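Local structure of folylpolyglutamate synthase/dihydrofolate synthase (Thermotoga maritima, 1O5Z) at residues M13-V18 with I103-V108; M40-S43 with P48-E51; I96-E101 with A145-D150. The protein probably catalyses the ATP-dependent addition of L-glutamate to dihydropteroate and to tetrahydrofolate polyglutamates, making dihydrofolate and longer folylpolyglutamates with magnesium as cofactor. One frame throughout, in Å; residues are numbered along the deposited sequence.

Contact 1 of 3, residues M13-V18 with I103-V108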
ATOM      1  N   MET A  13      16.701  13.687 -15.801  1.00 49.33           N
ATOM      2  CA  MET A  13      17.420  12.574 -16.404  1.00 48.58           C
ATOM      3  C   MET A  13      18.282  11.874 -15.396  1.00 46.94           C
ATOM      4  O   MET A  13      18.527  10.672 -15.495  1.00 46.58           O
ATOM      5  CB  MET A  13      18.315  13.055 -17.528  1.00 49.86           C
ATOM      6  CG  MET A  13      18.564  11.982 -18.614  1.00 53.11           C
ATOM      7  SD  MET A  13      17.298  11.790 -19.949  1.00 56.25           S
ATOM      8  CE  MET A  13      16.427  10.258 -19.546  1.00 53.18           C
ATOM      9  N   ALA A  14      18.762  12.629 -14.415  1.00 45.30           N
ATOM     10  CA  ALA A  14      19.558  12.061 -13.334  1.00 44.06           C
ATOM     11  C   ALA A  14      18.675  11.177 -12.463  1.00 42.66           C
ATOM     12  O   ALA A  14      19.039  10.071 -12.107  1.00 42.56           O
ATOM     13  CB  ALA A  14      20.183  13.190 -12.520  1.00 43.96           C
ATOM     14  N   TYR A  15      17.495  11.677 -12.154  1.00 41.96           N
ATOM     15  CA  TYR A  15      16.446  10.874 -11.510  1.00 41.76           C
ATOM     16  C   TYR A  15      16.148   9.543 -12.228  1.00 41.66           C
ATOM     17  O   TYR A  15      16.175   8.494 -11.625  1.00 40.07           O
ATOM     18  CB  TYR A  15      15.181  11.689 -11.364  1.00 40.69           C
ATOM     19  CG  TYR A  15      13.991  10.866 -10.885  1.00 42.52           C
ATOM     20  CD1 TYR A  15      13.843  10.520  -9.553  1.00 40.01           C
ATOM     21  CD2 TYR A  15      12.995  10.456 -11.781  1.00 43.72           C
ATOM     22  CE1 TYR A  15      12.720   9.781  -9.111  1.00 41.93           C
ATOM     23  CE2 TYR A  15      11.891   9.707 -11.347  1.00 43.10           C
ATOM     24  CZ  TYR A  15      11.773   9.372 -10.014  1.00 41.80           C
ATOM     25  OH  TYR A  15      10.684   8.642  -9.618  1.00 43.15           O
ATOM     26  N   LEU A  16      15.860   9.571 -13.519  1.00 43.71           N
ATOM     27  CA  LEU A  16      15.673   8.310 -14.264  1.00 44.26           C
ATOM     28  C   LEU A  16      16.875   7.365 -14.146  1.00 45.47           C
ATOM     29  O   LEU A  16      16.715   6.148 -13.946  1.00 45.47           O
ATOM     30  CB  LEU A  16      15.371   8.590 -15.710  1.00 44.33           C
ATOM     31  CG  LEU A  16      14.044   9.282 -15.980  1.00 45.37           C
ATOM     32  CD1 LEU A  16      13.880   9.324 -17.512  1.00 46.86           C
ATOM     33  CD2 LEU A  16      12.838   8.615 -15.308  1.00 45.63           C
ATOM     34  N   GLU A  17      18.067   7.939 -14.204  1.00 46.54           N
ATOM     35  CA  GLU A  17      19.325   7.178 -14.077  1.00 48.11           C
ATOM     36  C   GLU A  17      19.491   6.582 -12.673  1.00 47.57           C
ATOM     37  O   GLU A  17      20.001   5.472 -12.504  1.00 46.67           O
ATOM     38  CB  GLU A  17      20.503   8.121 -14.422  1.00 49.67           C
ATOM     39  CG  GLU A  17      21.626   7.573 -15.297  1.00 54.73           C
ATOM     40  CD  GLU A  17      21.166   6.839 -16.560  1.00 60.27           C
ATOM     41  OE1 GLU A  17      21.043   7.466 -17.675  1.00 64.45           O
ATOM     42  OE2 GLU A  17      20.983   5.596 -16.431  1.00 63.77           O
ATOM     43  N   VAL A  18      19.037   7.301 -11.652  1.00 47.37           N
ATOM     44  CA  VAL A  18      18.928   6.705 -10.319  1.00 47.78           C
ATOM     45  C   VAL A  18      18.034   5.478 -10.358  1.00 48.20           C
ATOM     46  O   VAL A  18      18.344   4.468  -9.729  1.00 48.70           O
ATOM     47  CB  VAL A  18      18.315   7.655  -9.261  1.00 47.06           C
ATOM     48  CG1 VAL A  18      17.981   6.889  -8.016  1.00 47.15           C
ATOM     49  CG2 VAL A  18      19.266   8.761  -8.928  1.00 48.06           C
ATOM     50  N   ILE A 103       8.225  12.636  -2.364  1.00 44.32           N
ATOM     51  CA  ILE A 103       9.552  13.129  -2.591  1.00 44.04           C
ATOM     52  C   ILE A 103       9.655  13.604  -4.051  1.00 44.39           C
ATOM     53  O   ILE A 103       9.063  12.994  -4.941  1.00 44.67           O
ATOM     54  CB  ILE A 103      10.550  12.015  -2.260  1.00 44.55           C
ATOM     55  CG1 ILE A 103      11.997  12.533  -2.297  1.00 44.54           C
ATOM     56  CG2 ILE A 103      10.390  10.811  -3.209  1.00 45.40           C
ATOM     57  CD1 ILE A 103      12.989  11.531  -1.752  1.00 43.25           C
ATOM     58  N   SER A 104      10.349  14.719  -4.262  1.00 43.58           N
ATOM     59  CA  SER A 104      10.610  15.194  -5.568  1.00 43.50           C
ATOM     60  C   SER A 104      11.651  14.341  -6.255  1.00 43.52           C
ATOM     61  O   SER A 104      12.457  13.694  -5.615  1.00 42.39           O
ATOM     62  CB  SER A 104      11.153  16.620  -5.500  1.00 43.65           C
ATOM     63  OG  SER A 104      12.410  16.649  -4.858  1.00 45.22           O
ATOM     64  N   GLU A 105      11.652  14.381  -7.574  1.00 43.83           N
ATOM     65  CA  GLU A 105      12.743  13.808  -8.364  1.00 45.10           C
ATOM     66  C   GLU A 105      14.115  14.326  -7.909  1.00 45.80           C
ATOM     67  O   GLU A 105      15.073  13.552  -7.772  1.00 45.02           O
ATOM     68  CB  GLU A 105      12.545  14.143  -9.845  1.00 45.46           C
ATOM     69  CG  GLU A 105      11.365  13.392 -10.437  1.00 47.19           C
ATOM     70  CD  GLU A 105      11.325  13.392 -11.956  1.00 44.64           C
ATOM     71  OE1 GLU A 105      12.160  14.080 -12.592  1.00 44.99           O
ATOM     72  OE2 GLU A 105      10.422  12.698 -12.497  1.00 44.67           O
ATOM     73  N   GLU A 106      14.178  15.642  -7.697  1.00 46.86           N
ATOM     74  CA  GLU A 106      15.394  16.342  -7.281  1.00 48.67           C
ATOM     75  C   GLU A 106      15.930  15.797  -5.926  1.00 46.77           C
ATOM     76  O   GLU A 106      17.105  15.542  -5.770  1.00 46.28           O
ATOM     77  CB  GLU A 106      15.147  17.864  -7.214  1.00 48.32           C
ATOM     78  CG  GLU A 106      16.415  18.609  -6.838  1.00 53.83           C
ATOM     79  CD  GLU A 106      16.227  20.068  -6.362  1.00 54.74           C
ATOM     80  OE1 GLU A 106      17.071  20.941  -6.791  1.00 57.29           O
ATOM     81  OE2 GLU A 106      15.278  20.307  -5.540  1.00 62.30           O
ATOM     82  N   ASP A 107      15.062  15.592  -4.966  1.00 45.71           N
ATOM     83  CA  ASP A 107      15.508  15.036  -3.725  1.00 45.66           C
ATOM     84  C   ASP A 107      15.899  13.573  -3.792  1.00 45.36           C
ATOM     85  O   ASP A 107      16.784  13.132  -3.050  1.00 45.11           O
ATOM     86  CB  ASP A 107      14.452  15.233  -2.652  1.00 45.89           C
ATOM     87  CG  ASP A 107      14.472  16.659  -2.084  1.00 47.86           C
ATOM     88  OD1 ASP A 107      15.454  17.414  -2.339  1.00 46.26           O
ATOM     89  OD2 ASP A 107      13.542  17.094  -1.368  1.00 49.93           O
ATOM     90  N   VAL A 108      15.233  12.802  -4.634  1.00 44.40           N
ATOM     91  CA  VAL A 108      15.613  11.430  -4.802  1.00 44.20           C
ATOM     92  C   VAL A 108      17.066  11.431  -5.319  1.00 43.86           C
ATOM     93  O   VAL A 108      17.930  10.707  -4.822  1.00 42.57           O
ATOM     94  CB  VAL A 108      14.709  10.723  -5.802  1.00 44.65           C
ATOM     95  CG1 VAL A 108      15.402   9.412  -6.326  1.00 46.00           C
ATOM     96  CG2 VAL A 108      13.306  10.465  -5.211  1.00 43.54           C
TER
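Tyr15 and Glu105 mark the closest backbone approach, with Tyr15 CA 5.7 Å from Glu105 CA, where helix 12-23 meets the first turn of helix 105-122. This is helix-to-helix packing, and it sets the N-terminal helix against a helix of the Mur ligase middle domain family region. Tyr15 carries most of it on the side of helix 12-23. Its CG lies anti to the backbone N (chi1 172°), which extends the ring across to the other helix. Glu105 passes over one face of that ring at about a right angle. Its CG sits above the ring centre, a CH-pi contact of 3.6 Å from Glu105 CG to the centroid of the Tyr15 ring. The carboxylate continues over the rim almost flat on the ring, the two planes 11° apart. Glu105 CD comes to 3.4 Å from Tyr15 CD2. The polar ends are held elsewhere: Tyr15 OH bonds to Glu439, and Glu105 OE1 bonds to His12, a residue of the histidine tag. Val108 fills the edge of the ring, with Val108 CG1 3.8 Å from Tyr15 CD1. Val108 CG1 also meets Val18, one turn further along helix 12-23, 4.0 Å from Val18 CG1. With the Tyr15 ring cut back to an alanine, a gap would probably open beside Val108, and the Glu105 methylenes and Glu439 would probably lose their partner. The start of helix 105-122 is itself fixed by Ser104 at the N-cap. Asp107 N donates to Ser104 OG over 2.9 Å, with an N-H...O angle of 160°.

Contact 2 of 3, residues M40-S43 with P48-E51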
ATOM      1  N   MET A  40      24.223  -2.315   8.191  1.00 42.99           N
ATOM      2  CA  MET A  40      25.493  -1.758   7.760  1.00 43.66           C
ATOM      3  C   MET A  40      25.337  -0.521   6.860  1.00 43.40           C
ATOM      4  O   MET A  40      26.032   0.455   7.012  1.00 43.84           O
ATOM      5  CB  MET A  40      26.271  -2.856   7.026  1.00 43.85           C
ATOM      6  CG  MET A  40      27.680  -2.516   6.624  1.00 45.97           C
ATOM      7  SD  MET A  40      28.514  -3.861   5.726  1.00 45.12           S
ATOM      8  CE  MET A  40      27.969  -5.263   6.733  1.00 45.19           C
ATOM      9  N   LEU A  41      24.448  -0.555   5.893  1.00 43.77           N
ATOM     10  CA  LEU A  41      24.188   0.639   5.082  1.00 43.85           C
ATOM     11  C   LEU A  41      23.813   1.834   5.952  1.00 43.52           C
ATOM     12  O   LEU A  41      24.449   2.881   5.884  1.00 44.55           O
ATOM     13  CB  LEU A  41      23.074   0.368   4.070  1.00 44.08           C
ATOM     14  CG  LEU A  41      22.571   1.465   3.137  1.00 44.01           C
ATOM     15  CD1 LEU A  41      23.732   2.133   2.424  1.00 42.89           C
ATOM     16  CD2 LEU A  41      21.580   0.902   2.136  1.00 43.65           C
ATOM     17  N   LEU A  42      22.820   1.654   6.806  1.00 42.45           N
ATOM     18  CA  LEU A  42      22.396   2.707   7.693  1.00 43.08           C
ATOM     19  C   LEU A  42      23.506   3.207   8.638  1.00 42.99           C
ATOM     20  O   LEU A  42      23.634   4.410   8.880  1.00 43.08           O
ATOM     21  CB  LEU A  42      21.160   2.248   8.481  1.00 43.25           C
ATOM     22  CG  LEU A  42      19.861   2.159   7.668  1.00 43.21           C
ATOM     23  CD1 LEU A  42      18.747   1.507   8.472  1.00 43.74           C
ATOM     24  CD2 LEU A  42      19.433   3.535   7.286  1.00 44.97           C
ATOM     25  N   SER A  43      24.303   2.285   9.164  1.00 42.49           N
ATOM     26  CA  SER A  43      25.414   2.643  10.002  1.00 42.31           C
ATOM     27  C   SER A  43      26.383   3.568   9.285  1.00 43.65           C
ATOM     28  O   SER A  43      26.859   4.504   9.859  1.00 43.71           O
ATOM     29  CB  SER A  43      26.188   1.406  10.389  1.00 41.96           C
ATOM     30  OG  SER A  43      27.244   1.748  11.252  1.00 38.40           O
ATOM     31  N   PRO A  48      20.506   7.162  10.322  1.00 46.40           N
ATOM     32  CA  PRO A  48      19.485   8.202  10.181  1.00 46.32           C
ATOM     33  C   PRO A  48      18.122   7.761  10.715  1.00 46.53           C
ATOM     34  O   PRO A  48      17.307   8.593  11.134  1.00 46.57           O
ATOM     35  CB  PRO A  48      19.445   8.439   8.673  1.00 46.61           C
ATOM     36  CG  PRO A  48      19.971   7.109   8.052  1.00 46.35           C
ATOM     37  CD  PRO A  48      20.995   6.685   9.016  1.00 46.79           C
ATOM     38  N   HIS A  49      17.907   6.453  10.719  1.00 46.05           N
ATOM     39  CA  HIS A  49      16.689   5.840  11.250  1.00 46.32           C
ATOM     40  C   HIS A  49      16.460   6.036  12.748  1.00 47.36           C
ATOM     41  O   HIS A  49      15.348   5.895  13.233  1.00 48.16           O
ATOM     42  CB  HIS A  49      16.674   4.355  10.879  1.00 46.17           C
ATOM     43  CG  HIS A  49      17.839   3.590  11.416  1.00 45.45           C
ATOM     44  ND1 HIS A  49      17.695   2.548  12.308  1.00 45.11           N
ATOM     45  CD2 HIS A  49      19.170   3.749  11.221  1.00 41.10           C
ATOM     46  CE1 HIS A  49      18.893   2.114  12.647  1.00 44.16           C
ATOM     47  NE2 HIS A  49      19.803   2.830  12.003  1.00 45.59           N
ATOM     48  N   LEU A  50      17.506   6.429  13.475  1.00 48.81           N
ATOM     49  CA  LEU A  50      17.452   6.612  14.920  1.00 49.18           C
ATOM     50  C   LEU A  50      17.252   8.069  15.320  1.00 49.42           C
ATOM     51  O   LEU A  50      17.334   8.451  16.484  1.00 48.79           O
ATOM     52  CB  LEU A  50      18.780   6.124  15.507  1.00 50.49           C
ATOM     53  CG  LEU A  50      19.146   4.687  15.179  1.00 50.39           C
ATOM     54  CD1 LEU A  50      20.551   4.358  15.763  1.00 51.62           C
ATOM     55  CD2 LEU A  50      18.043   3.812  15.717  1.00 49.26           C
ATOM     56  N   GLU A  51      16.931   8.870  14.335  1.00 50.16           N
ATOM     57  CA  GLU A  51      16.956  10.313  14.451  1.00 50.90           C
ATOM     58  C   GLU A  51      15.566  10.866  14.719  1.00 49.96           C
ATOM     59  O   GLU A  51      15.430  12.061  14.780  1.00 50.85           O
ATOM     60  CB  GLU A  51      17.459  10.872  13.121  1.00 51.13           C
ATOM     61  CG  GLU A  51      18.392  12.008  13.234  1.00 56.87           C
ATOM     62  CD  GLU A  51      19.786  11.508  13.413  1.00 63.84           C
ATOM     63  OE1 GLU A  51      20.360  11.096  12.360  1.00 70.03           O
ATOM     64  OE2 GLU A  51      20.272  11.516  14.579  1.00 62.76           O
TER
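Leu42 meets His49 and Pro48 with different methyls, one for each ring. Its CD1 comes down over a face of the His49 imidazole, a CH-pi contact with Leu42 CD1 3.7 Å from the ring centroid of His49 and displaced toward the rim. The nearest ring atom is His49 CD2, 3.6 Å from Leu42 CD1. The other methyl turns to the proline: Leu42 CD2 lies 3.7 Å from Pro48 CG. The backbone joins in, since Leu42 O is 3.5 Å from Pro48 CD. Leu42 has its CG anti to its own carbonyl carbon (chi1 -72°), and this aims the forked end at both rings. No hydrogen bond crosses between the segments, so they meet through van der Waals and CH-pi contacts. The imidazole is fixed from several directions. Leu50 CG covers the face opposite Leu42 CD1, 3.6 Å above the ring plane of His49. His49 NE2 is hydrogen-bonded to Asn47 OD1, which helps to set the rotation of the ring. Pro48 and His49 form a short 3-10 segment, and Glu51 N bonds back to Pro48 O at 3.2 Å. Further out, Ala138 and Phe141 of helix 132-146 touch Leu42, and Val167 touches both Leu42 and His49. The whole is a helix folded onto its following turn. Helix 36-44 packs here against the link to strand 53-58, the strand that runs into the glycine-rich P-loop and helix 63-77 of this ATP-dependent ligase fold.

Contact 3 of 3, residues I96-E101 with A145-D150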
ATOM      1  N   ILE A  96       8.082   7.406  -0.775  1.00 45.81           N
ATOM      2  CA  ILE A  96       8.709   8.282   0.243  1.00 45.92           C
ATOM      3  C   ILE A  96       8.043   9.653   0.242  1.00 45.27           C
ATOM      4  O   ILE A  96       8.015  10.335  -0.761  1.00 44.55           O
ATOM      5  CB  ILE A  96      10.207   8.440  -0.050  1.00 45.97           C
ATOM      6  CG1 ILE A  96      10.866   7.064  -0.232  1.00 46.43           C
ATOM      7  CG2 ILE A  96      10.883   9.179   1.052  1.00 46.10           C
ATOM      8  CD1 ILE A  96      12.307   7.162  -0.630  1.00 47.57           C
ATOM      9  N   ARG A  97       7.522  10.039   1.397  1.00 45.27           N
ATOM     10  CA  ARG A  97       6.707  11.214   1.516  1.00 43.83           C
ATOM     11  C   ARG A  97       7.086  12.013   2.730  1.00 44.18           C
ATOM     12  O   ARG A  97       7.589  11.481   3.704  1.00 44.37           O
ATOM     13  CB  ARG A  97       5.244  10.825   1.592  1.00 43.50           C
ATOM     14  CG  ARG A  97       4.894   9.809   0.628  1.00 42.29           C
ATOM     15  CD  ARG A  97       3.409   9.621   0.483  1.00 45.61           C
ATOM     16  NE  ARG A  97       3.151   8.437  -0.322  1.00 45.87           N
ATOM     17  CZ  ARG A  97       1.975   7.882  -0.485  1.00 48.04           C
ATOM     18  NH1 ARG A  97       0.883   8.409   0.070  1.00 48.42           N
ATOM     19  NH2 ARG A  97       1.883   6.810  -1.262  1.00 47.75           N
ATOM     20  N   LEU A  98       6.899  13.314   2.593  1.00 43.78           N
ATOM     21  CA  LEU A  98       7.020  14.288   3.658  1.00 44.17           C
ATOM     22  C   LEU A  98       5.659  14.979   3.721  1.00 43.76           C
ATOM     23  O   LEU A  98       5.205  15.600   2.749  1.00 41.22           O
ATOM     24  CB  LEU A  98       8.095  15.316   3.341  1.00 43.73           C
ATOM     25  CG  LEU A  98       8.349  16.445   4.337  1.00 44.52           C
ATOM     26  CD1 LEU A  98       8.770  15.918   5.690  1.00 45.49           C
ATOM     27  CD2 LEU A  98       9.425  17.332   3.719  1.00 45.25           C
ATOM     28  N   ASN A  99       5.006  14.784   4.855  1.00 43.72           N
ATOM     29  CA  ASN A  99       3.724  15.353   5.104  1.00 44.58           C
ATOM     30  C   ASN A  99       2.811  14.928   3.981  1.00 44.75           C
ATOM     31  O   ASN A  99       1.992  15.677   3.515  1.00 44.74           O
ATOM     32  CB  ASN A  99       3.857  16.861   5.259  1.00 44.28           C
ATOM     33  CG  ASN A  99       4.728  17.240   6.476  1.00 45.80           C
ATOM     34  OD1 ASN A  99       4.787  16.480   7.422  1.00 48.38           O
ATOM     35  ND2 ASN A  99       5.336  18.433   6.464  1.00 42.43           N
ATOM     36  N   GLU A 100       3.000  13.685   3.560  1.00 45.48           N
ATOM     37  CA  GLU A 100       2.174  13.036   2.555  1.00 45.32           C
ATOM     38  C   GLU A 100       2.294  13.642   1.154  1.00 44.73           C
ATOM     39  O   GLU A 100       1.474  13.408   0.295  1.00 44.74           O
ATOM     40  CB  GLU A 100       0.740  12.915   3.081  1.00 45.72           C
ATOM     41  CG  GLU A 100       0.586  11.744   4.064  1.00 44.79           C
ATOM     42  CD  GLU A 100       0.853  10.418   3.414  1.00 44.82           C
ATOM     43  OE1 GLU A 100       0.371  10.197   2.262  1.00 48.38           O
ATOM     44  OE2 GLU A 100       1.512   9.577   4.036  1.00 44.23           O
ATOM     45  N   GLU A 101       3.358  14.387   0.909  1.00 44.97           N
ATOM     46  CA  GLU A 101       3.688  14.812  -0.422  1.00 45.85           C
ATOM     47  C   GLU A 101       4.822  13.914  -0.902  1.00 44.61           C
ATOM     48  O   GLU A 101       5.721  13.664  -0.166  1.00 44.36           O
ATOM     49  CB  GLU A 101       4.116  16.264  -0.421  1.00 46.86           C
ATOM     50  CG  GLU A 101       2.975  17.257  -0.348  1.00 54.64           C
ATOM     51  CD  GLU A 101       1.984  17.092  -1.516  1.00 63.14           C
ATOM     52  OE1 GLU A 101       2.331  17.514  -2.676  1.00 68.18           O
ATOM     53  OE2 GLU A 101       0.867  16.534  -1.280  1.00 65.79           O
ATOM     54  N   ALA A 145      15.617  11.906   7.920  1.00 45.51           N
ATOM     55  CA  ALA A 145      16.627  12.592   8.724  1.00 46.31           C
ATOM     56  C   ALA A 145      17.005  13.972   8.124  1.00 47.40           C
ATOM     57  O   ALA A 145      17.014  14.987   8.831  1.00 48.34           O
ATOM     58  CB  ALA A 145      17.892  11.714   8.870  1.00 45.89           C
ATOM     59  N   GLU A 146      17.294  14.030   6.822  1.00 48.17           N
ATOM     60  CA  GLU A 146      17.701  15.295   6.228  1.00 49.53           C
ATOM     61  C   GLU A 146      16.512  16.255   6.407  1.00 49.11           C
ATOM     62  O   GLU A 146      16.706  17.445   6.587  1.00 48.85           O
ATOM     63  CB  GLU A 146      18.228  15.178   4.762  1.00 49.06           C
ATOM     64  CG  GLU A 146      19.099  13.932   4.455  1.00 52.63           C
ATOM     65  CD  GLU A 146      20.476  14.122   3.731  1.00 55.34           C
ATOM     66  OE1 GLU A 146      21.518  13.913   4.437  1.00 63.88           O
ATOM     67  OE2 GLU A 146      20.587  14.389   2.472  1.00 61.73           O
ATOM     68  N   LYS A 147      15.285  15.755   6.441  1.00 48.83           N
ATOM     69  CA  LYS A 147      14.132  16.653   6.558  1.00 49.88           C
ATOM     70  C   LYS A 147      13.731  16.946   8.001  1.00 49.90           C
ATOM     71  O   LYS A 147      12.732  17.635   8.226  1.00 49.20           O
ATOM     72  CB  LYS A 147      12.899  16.085   5.826  1.00 50.01           C
ATOM     73  CG  LYS A 147      13.036  16.056   4.327  1.00 51.65           C
ATOM     74  CD  LYS A 147      13.100  17.452   3.754  1.00 52.43           C
ATOM     75  CE  LYS A 147      13.190  17.391   2.233  1.00 55.40           C
ATOM     76  NZ  LYS A 147      13.275  18.746   1.583  1.00 53.44           N
ATOM     77  N   ASN A 148      14.469  16.422   8.981  1.00 49.34           N
ATOM     78  CA  ASN A 148      14.134  16.695  10.395  1.00 49.04           C
ATOM     79  C   ASN A 148      12.672  16.375  10.748  1.00 47.46           C
ATOM     80  O   ASN A 148      11.984  17.153  11.363  1.00 47.36           O
ATOM     81  CB  ASN A 148      14.471  18.140  10.760  1.00 48.52           C
ATOM     82  CG  ASN A 148      15.910  18.505  10.403  1.00 51.57           C
ATOM     83  OD1 ASN A 148      16.846  17.723  10.607  1.00 57.40           O
ATOM     84  ND2 ASN A 148      16.089  19.676   9.837  1.00 54.48           N
ATOM     85  N   VAL A 149      12.220  15.202  10.377  1.00 47.53           N
ATOM     86  CA  VAL A 149      10.834  14.815  10.679  1.00 47.29           C
ATOM     87  C   VAL A 149      10.678  14.546  12.177  1.00 47.00           C
ATOM     88  O   VAL A 149      11.652  14.264  12.873  1.00 46.91           O
ATOM     89  CB  VAL A 149      10.364  13.618   9.827  1.00 47.46           C
ATOM     90  CG1 VAL A 149      10.510  13.914   8.329  1.00 47.17           C
ATOM     91  CG2 VAL A 149      11.096  12.341  10.206  1.00 47.68           C
ATOM     92  N   ASP A 150       9.468  14.703  12.681  1.00 47.24           N
ATOM     93  CA  ASP A 150       9.166  14.397  14.089  1.00 47.54           C
ATOM     94  C   ASP A 150       8.973  12.888  14.206  1.00 47.64           C
ATOM     95  O   ASP A 150       9.400  12.261  15.160  1.00 48.19           O
ATOM     96  CB  ASP A 150       7.861  15.053  14.531  1.00 46.75           C
ATOM     97  CG  ASP A 150       7.924  16.574  14.506  1.00 47.35           C
ATOM     98  OD1 ASP A 150       8.985  17.112  14.925  1.00 47.95           O
ATOM     99  OD2 ASP A 150       6.950  17.288  14.098  1.00 45.23           O
TER
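Leu98 reaches Lys147 and Val149 with its two methyls, and these apolar touches make up the contact. Leu98 CD1 lies 3.7 Å from Val149 CG1. Leu98 CD2 rests on the aliphatic part of the lysine, 3.7 Å from Lys147 CD, the two side chains crossing at about a right angle. With chi1 at 179° Leu98 stretches away from its backbone N, and both methyls reach the second segment. Tyr143 of helix 132-146 and Arg80 also touch Leu98.

Backbone bonds shape each side separately. Leu98 to Glu101 is a type I' beta turn joining strands 96-98 and 101-102 as a hairpin, with Glu101 N bonded to Leu98 O at 2.9 Å. This hairpin edges the mixed sheet of the Mur ligase middle domain, strand 101-102 outermost. Asn148 ends helix 132-146 in a Schellman motif, and Asn148 N reaches Ala145 O at 2.9 Å.

The salt bridge on the hairpin lies apart from the apolar touches. Arg97 NH1 is 2.9 Å from Glu100 OE1, which uses its syn lone pair and sits near the guanidinium plane. Glu100 OE2 takes Tyr85 and Ser83 as partners, and Arg97 makes a cation-pi contact with Tyr85. Lys147 O accepts from the side-chain NH1 of Arg80.

The sheet edge and the helix end therefore meet through apolar packing, with no hydrogen bond between the two segments. Lys147 contributes methylenes, while its NZ makes a long, weak ion pair with Asp107 OD2.

From the N terminus, helix 12-23 opens contact 1, which closes only at helix 105-122. Contact 2 falls wholly within that span and closes a short loop between helix 36-44 and the link to strand 53-58. Contact 3 opens at strand 96-98, before contact 1 has closed, and ends beyond helix 132-146, so contacts 1 and 3 cross. They also touch: Ile103 N lies 2.8 Å from Ile96 O, a probable hydrogen bond. Contacts 2 and 3 follow in series and meet where Pro48 packs on Ala145. Contact 1 ties helix 12-23 to helix 105-122, contact 2 helix 36-44 to the link before strand 53-58, and contact 3 the edge hairpin to the end of helix 132-146.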